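Local structure of malate synthase (Haloferax volcanii, 3OYZ) at residues A[214-219]-A[225-230]; A[164-169]-A[184-189]. The protein catalyses the magnesium-dependent Claisen condensation of acetyl-CoA with glyoxylate, followed by hydrolysis to malate and CoA, in the glyoxylate cycle. All coordinates share one frame; numbering follows the deposited sequence.

Interaction 1. Residues A[214-219]-A[225-230]; sequences HNTSRG and CVAVDG. With K (potassium ion), chain F.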
ATOM      1  N   HIS A 214      -5.347   1.942  -4.513  1.00 28.53           N
ATOM      2  CA  HIS A 214      -5.361   0.526  -4.211  1.00 29.11           C
ATOM      3  C   HIS A 214      -6.360   0.163  -3.100  1.00 28.13           C
ATOM      4  O   HIS A 214      -7.208  -0.728  -3.273  1.00 26.37           O
ATOM      5  CB  HIS A 214      -3.989  -0.057  -3.848  1.00 28.22           C
ATOM      6  CG  HIS A 214      -4.050  -1.505  -3.460  1.00 31.20           C
ATOM      7  ND1 HIS A 214      -3.952  -2.530  -4.392  1.00 31.77           N
ATOM      8  CD2 HIS A 214      -4.253  -2.104  -2.265  1.00 29.75           C
ATOM      9  CE1 HIS A 214      -3.986  -3.692  -3.759  1.00 32.83           C
ATOM     10  NE2 HIS A 214      -4.210  -3.468  -2.474  1.00 33.69           N
ATOM     11  N   ASN A 215      -6.246   0.836  -1.971  1.00 27.99           N
ATOM     12  CA  ASN A 215      -7.161   0.589  -0.831  1.00 28.28           C
ATOM     13  C   ASN A 215      -8.635   0.897  -1.060  1.00 24.45           C
ATOM     14  O   ASN A 215      -9.474   0.170  -0.524  1.00 27.79           O
ATOM     15  CB  ASN A 215      -6.645   1.354   0.389  1.00 29.26           C
ATOM     16  CG  ASN A 215      -5.235   0.876   0.799  1.00 31.30           C
ATOM     17  OD1 ASN A 215      -4.728  -0.171   0.336  1.00 27.10           O
ATOM     18  ND2 ASN A 215      -4.525   1.759   1.468  1.00 28.28           N
ATOM     19  N   THR A 216      -8.932   1.888  -1.922  1.00 25.58           N
ATOM     20  CA  THR A 216     -10.332   2.255  -2.203  1.00 27.54           C
ATOM     21  C   THR A 216     -10.884   1.215  -3.187  1.00 27.11           C
ATOM     22  O   THR A 216     -11.949   0.682  -3.005  1.00 28.43           O
ATOM     23  CB  THR A 216     -10.351   3.606  -2.866  1.00 26.43           C
ATOM     24  OG1 THR A 216      -9.719   4.491  -1.912  1.00 31.23           O
ATOM     25  CG2 THR A 216     -11.881   4.015  -3.137  1.00 24.31           C
ATOM     26  N   SER A 217     -10.055   0.802  -4.136  1.00 27.98           N
ATOM     27  CA  SER A 217     -10.453  -0.329  -4.987  1.00 29.69           C
ATOM     28  C   SER A 217     -10.700  -1.650  -4.260  1.00 29.18           C
ATOM     29  O   SER A 217     -11.733  -2.308  -4.468  1.00 28.63           O
ATOM     30  CB  SER A 217      -9.453  -0.476  -6.153  1.00 30.82           C
ATOM     31  OG  SER A 217      -9.811  -1.697  -6.851  1.00 34.58           O
ATOM     32  N   ARG A 218      -9.801  -2.040  -3.329  1.00 26.80           N
ATOM     33  CA  ARG A 218      -9.968  -3.173  -2.433  1.00 26.14           C
ATOM     34  C   ARG A 218     -11.187  -3.047  -1.567  1.00 25.67           C
ATOM     35  O   ARG A 218     -11.997  -3.985  -1.462  1.00 27.09           O
ATOM     36  CB  ARG A 218      -8.680  -3.279  -1.547  1.00 22.55           C
ATOM     37  CG  ARG A 218      -8.815  -4.294  -0.428  1.00 29.20           C
ATOM     38  CD  ARG A 218      -7.469  -4.188   0.273  1.00 27.85           C
ATOM     39  NE  ARG A 218      -7.475  -3.020   1.152  1.00 27.43           N
ATOM     40  CZ  ARG A 218      -6.456  -2.618   1.902  1.00 32.70           C
ATOM     41  NH1 ARG A 218      -5.318  -3.297   1.909  1.00 26.97           N
ATOM     42  NH2 ARG A 218      -6.667  -1.634   2.767  1.00 28.52           N
ATOM     43  N   GLY A 219     -11.382  -1.857  -1.017  1.00 25.39           N
ATOM     44  CA  GLY A 219     -12.498  -1.688  -0.100  1.00 26.62           C
ATOM     45  C   GLY A 219     -13.822  -1.906  -0.862  1.00 29.53           C
ATOM     46  O   GLY A 219     -14.771  -2.500  -0.324  1.00 25.69           O
ATOM     47  N   CYS A 225     -19.189  -2.333  -3.327  1.00 30.78           N
ATOM     48  CA  CYS A 225     -19.349  -0.909  -3.697  1.00 32.48           C
ATOM     49  C   CYS A 225     -18.602  -0.739  -5.018  1.00 30.46           C
ATOM     50  O   CYS A 225     -18.046  -1.727  -5.512  1.00 31.34           O
ATOM     51  CB  CYS A 225     -18.792   0.018  -2.599  1.00 30.96           C
ATOM     52  SG  CYS A 225     -19.804  -0.047  -1.139  1.00 35.57           S
ATOM     53  N   VAL A 226     -18.555   0.460  -5.578  1.00 29.70           N
ATOM     54  CA  VAL A 226     -17.806   0.688  -6.819  1.00 29.16           C
ATOM     55  C   VAL A 226     -16.796   1.781  -6.539  1.00 29.46           C
ATOM     56  O   VAL A 226     -17.238   2.808  -6.011  1.00 30.91           O
ATOM     57  CB  VAL A 226     -18.796   1.189  -7.883  1.00 29.97           C
ATOM     58  CG1 VAL A 226     -18.034   1.558  -9.206  1.00 28.17           C
ATOM     59  CG2 VAL A 226     -19.762   0.069  -8.095  1.00 31.18           C
ATOM     60  N   ALA A 227     -15.533   1.610  -6.954  1.00 27.86           N
ATOM     61  CA  ALA A 227     -14.431   2.523  -6.626  1.00 27.46           C
ATOM     62  C   ALA A 227     -14.297   3.516  -7.786  1.00 30.53           C
ATOM     63  O   ALA A 227     -14.347   3.071  -8.930  1.00 32.60           O
ATOM     64  CB  ALA A 227     -13.090   1.763  -6.500  1.00 26.12           C
ATOM     65  N   VAL A 228     -14.131   4.812  -7.514  1.00 29.92           N
ATOM     66  CA  VAL A 228     -13.961   5.899  -8.488  1.00 30.54           C
ATOM     67  C   VAL A 228     -12.783   6.729  -7.997  1.00 28.64           C
ATOM     68  O   VAL A 228     -12.687   7.088  -6.837  1.00 29.24           O
ATOM     69  CB  VAL A 228     -15.253   6.833  -8.509  1.00 31.78           C
ATOM     70  CG1 VAL A 228     -15.138   8.048  -9.451  1.00 33.00           C
ATOM     71  CG2 VAL A 228     -16.530   5.997  -8.800  1.00 30.91           C
ATOM     72  N   ASP A 229     -11.889   7.136  -8.887  1.00 27.69           N
ATOM     73  CA  ASP A 229     -10.824   8.077  -8.598  1.00 27.99           C
ATOM     74  C   ASP A 229     -11.284   9.541  -8.515  1.00 31.51           C
ATOM     75  O   ASP A 229     -12.363   9.919  -9.052  1.00 33.95           O
ATOM     76  CB  ASP A 229      -9.643   7.878  -9.557  1.00 29.90           C
ATOM     77  CG  ASP A 229      -8.336   8.465  -8.991  1.00 31.99           C
ATOM     78  OD1 ASP A 229      -8.198   8.632  -7.754  1.00 37.55           O
ATOM     79  OD2 ASP A 229      -7.422   8.773  -9.774  1.00 39.81           O
ATOM     80  N   GLY A 230     -10.407  10.359  -7.923  1.00 31.01           N
ATOM     81  CA  GLY A 230     -10.711  11.728  -7.578  1.00 33.76           C
ATOM     82  C   GLY A 230     -10.327  12.603  -8.761  1.00 36.61           C
ATOM     83  O   GLY A 230      -9.980  12.088  -9.825  1.00 36.01           O
TER
HETATM   84  K     K F 602     -12.249  -2.689  -7.488  1.00 37.10           K

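Interaction 2. Residues A[164-169]-A[184-189]; sequences LAMGDL and FLLVDG. With PYR (pyruvic acid), chain C.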
ATOM      1  N   LEU A 164      -8.901   4.169   6.464  1.00 28.14           N
ATOM      2  CA  LEU A 164      -8.929   3.007   7.409  1.00 27.33           C
ATOM      3  C   LEU A 164     -10.338   2.437   7.633  1.00 30.11           C
ATOM      4  O   LEU A 164     -10.497   1.198   7.758  1.00 28.89           O
ATOM      5  CB  LEU A 164      -8.356   3.439   8.776  1.00 27.67           C
ATOM      6  CG  LEU A 164      -6.841   3.723   8.731  1.00 26.52           C
ATOM      7  CD1 LEU A 164      -6.313   4.408   9.991  1.00 28.90           C
ATOM      8  CD2 LEU A 164      -6.046   2.454   8.423  1.00 26.73           C
ATOM      9  N   ALA A 165     -11.357   3.319   7.609  1.00 26.95           N
ATOM     10  CA  ALA A 165     -12.724   2.827   7.870  1.00 27.75           C
ATOM     11  C   ALA A 165     -13.174   1.859   6.772  1.00 29.49           C
ATOM     12  O   ALA A 165     -14.073   1.031   6.983  1.00 31.25           O
ATOM     13  CB  ALA A 165     -13.790   3.963   7.971  1.00 27.87           C
ATOM     14  N   MET A 166     -12.515   1.821   5.625  1.00 30.15           N
ATOM     15  CA  MET A 166     -13.009   0.902   4.557  1.00 33.10           C
ATOM     16  C   MET A 166     -12.636  -0.545   4.921  1.00 36.01           C
ATOM     17  O   MET A 166     -13.281  -1.476   4.410  1.00 37.24           O
ATOM     18  CB  MET A 166     -12.442   1.243   3.167  1.00 33.54           C
ATOM     19  CG  MET A 166     -12.931   2.534   2.590  1.00 33.58           C
ATOM     20  SD  MET A 166     -12.230   2.806   0.942  1.00 36.68           S
ATOM     21  CE  MET A 166     -10.581   3.398   1.277  1.00 34.76           C
ATOM     22  N   GLY A 167     -11.703  -0.741   5.862  1.00 37.54           N
ATOM     23  CA  GLY A 167     -11.210  -2.089   6.246  1.00 36.38           C
ATOM     24  C   GLY A 167     -12.281  -3.023   6.824  1.00 40.65           C
ATOM     25  O   GLY A 167     -12.196  -4.254   6.666  1.00 40.99           O
ATOM     26  N   ASP A 168     -13.300  -2.510   7.520  1.00 35.05           N
ATOM     27  CA  ASP A 168     -14.226  -3.418   8.171  1.00 38.25           C
ATOM     28  C   ASP A 168     -15.697  -3.193   7.703  1.00 35.45           C
ATOM     29  O   ASP A 168     -16.661  -3.479   8.433  1.00 35.78           O
ATOM     30  CB  ASP A 168     -14.070  -3.319   9.696  1.00 40.98           C
ATOM     31  CG  ASP A 168     -14.689  -4.502  10.443  1.00 48.01           C
ATOM     32  OD1 ASP A 168     -14.699  -5.632   9.887  1.00 51.03           O
ATOM     33  OD2 ASP A 168     -15.236  -4.277  11.548  1.00 54.74           O
ATOM     34  N   LEU A 169     -15.864  -2.681   6.485  1.00 33.18           N
ATOM     35  CA  LEU A 169     -17.133  -2.175   6.050  1.00 32.20           C
ATOM     36  C   LEU A 169     -18.088  -3.317   5.912  1.00 32.80           C
ATOM     37  O   LEU A 169     -19.257  -3.183   6.276  1.00 29.79           O
ATOM     38  CB  LEU A 169     -16.928  -1.512   4.676  1.00 32.24           C
ATOM     39  CG  LEU A 169     -17.792  -0.481   4.000  1.00 39.12           C
ATOM     40  CD1 LEU A 169     -18.273   0.456   5.079  1.00 33.86           C
ATOM     41  CD2 LEU A 169     -16.941   0.227   2.942  1.00 34.06           C
ATOM     42  N   PHE A 184     -22.959   3.017  -2.178  1.00 28.28           N
ATOM     43  CA  PHE A 184     -22.859   2.848  -3.643  1.00 32.27           C
ATOM     44  C   PHE A 184     -21.417   3.128  -4.049  1.00 28.48           C
ATOM     45  O   PHE A 184     -20.692   2.182  -4.307  1.00 32.84           O
ATOM     46  CB  PHE A 184     -23.877   3.756  -4.370  1.00 30.36           C
ATOM     47  CG  PHE A 184     -23.783   3.682  -5.886  1.00 34.37           C
ATOM     48  CD1 PHE A 184     -23.400   2.503  -6.514  1.00 35.33           C
ATOM     49  CD2 PHE A 184     -24.044   4.816  -6.674  1.00 35.95           C
ATOM     50  CE1 PHE A 184     -23.223   2.398  -7.922  1.00 33.48           C
ATOM     51  CE2 PHE A 184     -23.885   4.738  -8.092  1.00 35.43           C
ATOM     52  CZ  PHE A 184     -23.484   3.553  -8.699  1.00 32.98           C
ATOM     53  N   LEU A 185     -20.977   4.374  -4.109  1.00 28.36           N
ATOM     54  CA  LEU A 185     -19.626   4.580  -4.618  1.00 28.71           C
ATOM     55  C   LEU A 185     -18.709   4.979  -3.438  1.00 27.93           C
ATOM     56  O   LEU A 185     -19.110   5.718  -2.492  1.00 30.48           O
ATOM     57  CB  LEU A 185     -19.534   5.776  -5.604  1.00 29.21           C
ATOM     58  CG  LEU A 185     -20.561   5.690  -6.756  1.00 32.35           C
ATOM     59  CD1 LEU A 185     -20.524   6.995  -7.541  1.00 27.85           C
ATOM     60  CD2 LEU A 185     -20.030   4.600  -7.670  1.00 33.57           C
ATOM     61  N   LEU A 186     -17.468   4.525  -3.575  1.00 26.59           N
ATOM     62  CA  LEU A 186     -16.410   4.985  -2.678  1.00 28.98           C
ATOM     63  C   LEU A 186     -15.505   5.764  -3.595  1.00 28.47           C
ATOM     64  O   LEU A 186     -14.888   5.191  -4.517  1.00 29.31           O
ATOM     65  CB  LEU A 186     -15.614   3.787  -2.115  1.00 26.83           C
ATOM     66  CG  LEU A 186     -16.517   2.758  -1.405  1.00 25.90           C
ATOM     67  CD1 LEU A 186     -15.566   1.555  -0.930  1.00 28.97           C
ATOM     68  CD2 LEU A 186     -17.336   3.487  -0.285  1.00 31.95           C
ATOM     69  N   VAL A 187     -15.379   7.061  -3.321  1.00 28.48           N
ATOM     70  CA  VAL A 187     -14.741   7.902  -4.336  1.00 28.62           C
ATOM     71  C   VAL A 187     -13.557   8.588  -3.722  1.00 29.50           C
ATOM     72  O   VAL A 187     -13.734   9.230  -2.729  1.00 30.09           O
ATOM     73  CB  VAL A 187     -15.712   9.036  -4.837  1.00 30.30           C
ATOM     74  CG1 VAL A 187     -15.093   9.853  -5.954  1.00 27.80           C
ATOM     75  CG2 VAL A 187     -17.037   8.448  -5.285  1.00 25.52           C
ATOM     76  N   ASP A 188     -12.342   8.483  -4.262  1.00 29.78           N
ATOM     77  CA  ASP A 188     -11.229   9.208  -3.665  1.00 30.66           C
ATOM     78  C   ASP A 188     -11.323  10.717  -3.869  1.00 34.34           C
ATOM     79  O   ASP A 188     -11.707  11.156  -4.963  1.00 33.52           O
ATOM     80  CB  ASP A 188      -9.911   8.719  -4.239  1.00 28.03           C
ATOM     81  CG  ASP A 188      -9.578   7.332  -3.715  1.00 34.78           C
ATOM     82  OD1 ASP A 188     -10.070   7.072  -2.602  1.00 30.22           O
ATOM     83  OD2 ASP A 188      -8.942   6.531  -4.389  1.00 29.84           O
ATOM     84  N   GLY A 189     -10.910  11.463  -2.847  1.00 32.62           N
ATOM     85  CA  GLY A 189     -10.807  12.896  -2.959  1.00 33.62           C
ATOM     86  C   GLY A 189      -9.377  13.311  -2.724  1.00 31.59           C
ATOM     87  O   GLY A 189      -9.054  13.766  -1.654  1.00 33.78           O
TER
HETATM   88  C   PYR C 435     -11.250  16.495  -3.156  1.00 38.18           C
HETATM   89  O   PYR C 435     -11.128  16.926  -1.960  1.00 39.37           O
HETATM   90  OXT PYR C 435     -10.275  15.982  -3.819  1.00 34.51           O
HETATM   91  CA  PYR C 435     -12.541  16.469  -3.683  1.00 48.55           C
HETATM   92  O3  PYR C 435     -13.551  16.868  -2.962  1.00 46.92           O
HETATM   93  CB  PYR C 435     -12.782  15.909  -5.035  1.00 49.87           C

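Interaction 1. Residues A[214-219]-A[225-230]
Ala227 presses its single methyl group against the backbone of the helix segment 214-219, where CB lies 3.7 Å from Ser217 CA and 3.8 Å from Thr216 O. Beside this, the branch methyl CG2 of Thr216 approaches the same CB at 4.2 Å. No hydrogen bond joins the two segments. With so short a side chain between them, helix and strand come close: the CA atoms of Ser217 and Ala227 are 5.2 Å apart. The hydroxyls of the two helix residues bond elsewhere. Thr216 OG1 is hydrogen-bonded to Asp188 OD1 on the adjoining strand and to Leu212 O one turn back. Ser217 carries OG anti to its own nitrogen (chi1 173°), which brings the hydroxyl round to the carbonyl side, and the residue grips a potassium ion through OG at 2.7 Å and, more loosely, through O at 3.1 Å. Ser221 OG and Gly252 O of the same chain, and Met197 O of the second subunit, also bind this ion, and Lys251 O is hydrogen-bonded to Ser217 OG. Arg218 NH1 forms a salt bridge with Glu163 OE2 of the second subunit. The contact is the return from helix 210-223 into strand 226-229, the helix-against-strand packing on the outside of a TIM barrel.

Interaction 2. Residues A[164-169]-A[184-189]
Met166 and Leu169 meet Leu186 without a ring from either segment; the aromatic ring of the strand segment, that of Phe184, lies apart from them. One of its faces takes Leu185 CG, 3.6 Å above the plane and offset toward the rim, and the ring also meets those of His6 and His82, with planes inclined at about 40° and 30°. The contact itself is wholly apolar. Leu186 CD1 reaches Met166 SD at 4.0 Å, and the same methyl approaches Leu169 CD2 at 4.3 Å, so a single branch of the leucine serves both partners. Met166 and Leu186 run past each other in opposite directions. The methionine chain, extended through chi2, carries SD to the leucine, and the bend at chi3 (-79°) turns CE away from Leu186 CD1. These long side chains span a wide gap, for the CA atoms of Met166 and Leu186 stand 9.0 Å apart. Trp130 of helix 127-143 packs on both Met166 and Leu169. At the far end of the strand Gly189 C comes within 3.0 Å of pyruvate OXT, just before the helix whose Val191 N and Asp192 N hydrogen-bond the ligand. Met166, between helices 160-165 and 169-174, and Leu169, at the start of the second, thus pack on the outer side of a TIM-barrel strand whose C-terminal end opens into the active site.

Both interactions are buried and lie on the outer layer of the same barrel, their centres about 7 Å apart, on neighbouring parallel strands. They follow one another along the chain, interaction 2 closing before interaction 1 opens. Backbone pairing joins them, with Val228 O 2.9 Å from Asp188 N, and Met166 CE packs on Thr216 OG1 at 3.5 Å. Packing differs with spacing: a small alanine lies close against a helix in interaction 1, whereas long apolar side chains bridge a wider separation in interaction 2. Both strands end at the pyruvate pocket, with Gly189 after one and Pro231 after the other; the potassium site shared with another subunit sets interaction 1 apart.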